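Local structure of glycosyltransferase Gtf1 (Streptococcus pneumoniae, 4PQG) at residues I398-E403 against I422-P427. The protein is a glycosyltransferase whose C-terminal Rossmann-like domain belongs to the GT-B clan, and it is seen here with UDP bound in its ligand pocket. Sequence-based numbering, arbitrary orientation.
Sequences IYSQYE and IGSGLP
The Schellman motif that ends helix 416-423 meets the 3-10 turn of 399-401 beside the UDP pocket, by packing and two bridging waters, with no direct hydrogen bond between segments 398-403 and 422-427. Gly425, at positive phi, is the C-prime residue: its N bonds to Ile422 O and Leu426 N to Ala421 O, and the chain leaves the helix with the CB atoms of Ser424 and Leu426 both pointing at 398-403. Ser424 CB packs on Tyr399 CB at 3.5 Å, while water 1 accepts from Ser400 N (3.0 Å) and is hydrogen-bonded to Ser424 OG (2.7 Å), so that it bridges the two segments. Leu426 works as a fork: CD1 comes to the edge of the Tyr399 ring, 3.9 Å from Tyr399 CD1, with the two side chains crossing at about a right angle, and CD2 slips in among backbone carbonyls, 3.1 Å from Tyr402 O. With CG anti to the carbonyl carbon (chi1 -63°) and chi2 extended (179°), the two methyls part, CD1 to Tyr399 and CD2 to the carbonyls of Tyr402 and Glu403. At the far end a second water donates to Glu403 O at 2.7 Å and to Gly425 O at 2.9 Å; Pro427 CD makes a tight van der Waals contact with Glu403 O. Tyr399, whose side chain comes within about 4 Å of UDP, has its hydroxyl hydrogen-bonded to Glu420 of helix 416-423. Arg326 bonds Tyr402 O and Ser424 O. Leu426 also touches Ile332 of strand 330-334, helix 478-489 covers Pro427 through Met481, and the segments lead into neighbouring parallel strands 404-406 and 428-431.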
loop_
_atom_site.group_PDB
_atom_site.type_symbol
_atom_site.label_atom_id
_atom_site.label_comp_id
_atom_site.label_asym_id
_atom_site.label_seq_id
_atom_site.Cartn_x
_atom_site.Cartn_y
_atom_site.Cartn_z
ATOM N N ILE A 398 -7.550 5.393 -16.799
ATOM C CA ILE A 398 -7.326 6.824 -16.619
ATOM C C ILE A 398 -6.158 7.321 -17.469
ATOM O O ILE A 398 -6.288 8.318 -18.180
ATOM C CB ILE A 398 -7.111 7.166 -15.117
ATOM C CG1 ILE A 398 -8.390 6.895 -14.292
ATOM C CG2 ILE A 398 -6.577 8.584 -14.932
ATOM C CD1 ILE A 398 -9.547 7.850 -14.537
ATOM N N TYR A 399 -5.034 6.611 -17.401
ATOM C CA TYR A 399 -3.771 7.047 -17.993
ATOM C C TYR A 399 -3.882 7.360 -19.482
ATOM O O TYR A 399 -3.360 8.371 -19.944
ATOM C CB TYR A 399 -2.724 5.956 -17.862
ATOM C CG TYR A 399 -2.161 5.700 -16.484
ATOM C CD1 TYR A 399 -1.260 6.594 -15.901
ATOM C CD2 TYR A 399 -2.474 4.525 -15.795
ATOM C CE1 TYR A 399 -0.711 6.343 -14.656
ATOM C CE2 TYR A 399 -1.934 4.265 -14.545
ATOM C CZ TYR A 399 -1.051 5.177 -13.980
ATOM O OH TYR A 399 -0.486 4.929 -12.747
ATOM N N SER A 400 -4.538 6.473 -20.226
ATOM C CA SER A 400 -4.610 6.599 -21.682
ATOM C C SER A 400 -5.583 7.706 -22.146
ATOM O O SER A 400 -5.813 7.870 -23.351
ATOM C CB SER A 400 -4.902 5.236 -22.334
ATOM O OG SER A 400 -6.135 4.709 -21.882
ATOM N N GLN A 401 -6.122 8.472 -21.194
ATOM C CA GLN A 401 -6.903 9.682 -21.492
ATOM C C GLN A 401 -6.007 10.935 -21.544
ATOM O O GLN A 401 -6.468 12.035 -21.849
ATOM C CB GLN A 401 -8.005 9.884 -20.463
ATOM C CG GLN A 401 -9.027 8.756 -20.419
ATOM C CD GLN A 401 -10.128 8.996 -19.405
ATOM O OE1 GLN A 401 -10.823 10.009 -19.450
ATOM N NE2 GLN A 401 -10.302 8.052 -18.489
ATOM N N TYR A 402 -4.720 10.746 -21.271
ATOM C CA TYR A 402 -3.776 11.857 -21.154
ATOM C C TYR A 402 -2.646 11.763 -22.179
ATOM O O TYR A 402 -2.474 10.743 -22.845
ATOM C CB TYR A 402 -3.206 11.920 -19.722
ATOM C CG TYR A 402 -4.238 12.239 -18.658
ATOM C CD1 TYR A 402 -4.415 13.542 -18.207
ATOM C CD2 TYR A 402 -5.044 11.228 -18.101
ATOM C CE1 TYR A 402 -5.349 13.841 -17.230
ATOM C CE2 TYR A 402 -5.982 11.520 -17.123
ATOM C CZ TYR A 402 -6.129 12.828 -16.697
ATOM O OH TYR A 402 -7.050 13.145 -15.735
ATOM N N GLU A 403 -1.861 12.826 -22.299
ATOM C CA GLU A 403 -0.774 12.816 -23.247
ATOM C C GLU A 403 0.584 12.482 -22.652
ATOM O O GLU A 403 1.309 11.653 -23.215
ATOM C CB GLU A 403 -0.738 14.115 -24.049
ATOM C CG GLU A 403 -1.888 14.198 -25.047
ATOM C CD GLU A 403 -1.812 15.410 -25.955
ATOM O OE1 GLU A 403 -1.205 16.431 -25.559
ATOM O OE2 GLU A 403 -2.375 15.341 -27.069
ATOM N N ILE A 422 3.668 4.077 -19.012
ATOM C CA ILE A 422 4.208 3.696 -20.336
ATOM C C ILE A 422 3.386 2.584 -21.016
ATOM O O ILE A 422 3.318 2.519 -22.252
ATOM C CB ILE A 422 5.717 3.308 -20.325
ATOM C CG1 ILE A 422 5.973 2.049 -19.493
ATOM C CG2 ILE A 422 6.588 4.479 -19.862
ATOM C CD1 ILE A 422 7.239 1.311 -19.876
ATOM N N GLY A 423 2.789 1.708 -20.205
ATOM C CA GLY A 423 1.867 0.680 -20.699
ATOM C C GLY A 423 0.622 1.259 -21.343
ATOM O O GLY A 423 -0.028 0.593 -22.144
ATOM N N SER A 424 0.285 2.496 -20.980
ATOM C CA SER A 424 -0.795 3.247 -21.613
ATOM C C SER A 424 -0.260 4.309 -22.608
ATOM O O SER A 424 -0.971 5.255 -22.974
ATOM C CB SER A 424 -1.670 3.917 -20.548
ATOM O OG SER A 424 -2.604 3.011 -19.980
ATOM N N GLY A 425 0.996 4.152 -23.014
ATOM C CA GLY A 425 1.603 4.995 -24.043
ATOM C C GLY A 425 1.855 6.436 -23.630
ATOM O O GLY A 425 1.728 7.361 -24.446
ATOM N N LEU A 426 2.213 6.642 -22.368
ATOM C CA LEU A 426 2.553 8.002 -21.941
ATOM C C LEU A 426 4.043 8.190 -21.968
ATOM O O LEU A 426 4.781 7.366 -21.416
ATOM C CB LEU A 426 1.999 8.319 -20.540
ATOM C CG LEU A 426 0.475 8.315 -20.361
ATOM C CD1 LEU A 426 0.087 8.623 -18.922
ATOM C CD2 LEU A 426 -0.187 9.302 -21.299
ATOM N N PRO A 427 4.502 9.270 -22.627
ATOM C CA PRO A 427 5.882 9.695 -22.433
ATOM C C PRO A 427 6.058 10.111 -20.979
ATOM O O PRO A 427 5.086 10.535 -20.347
ATOM C CB PRO A 427 6.002 10.929 -23.342
ATOM C CG PRO A 427 4.930 10.732 -24.365
ATOM C CD PRO A 427 3.792 10.147 -23.578
HETATM O O HOH W 1 -5.190 3.585 -19.580
HETATM O O HOH W 2 0.684 9.934 -25.172
#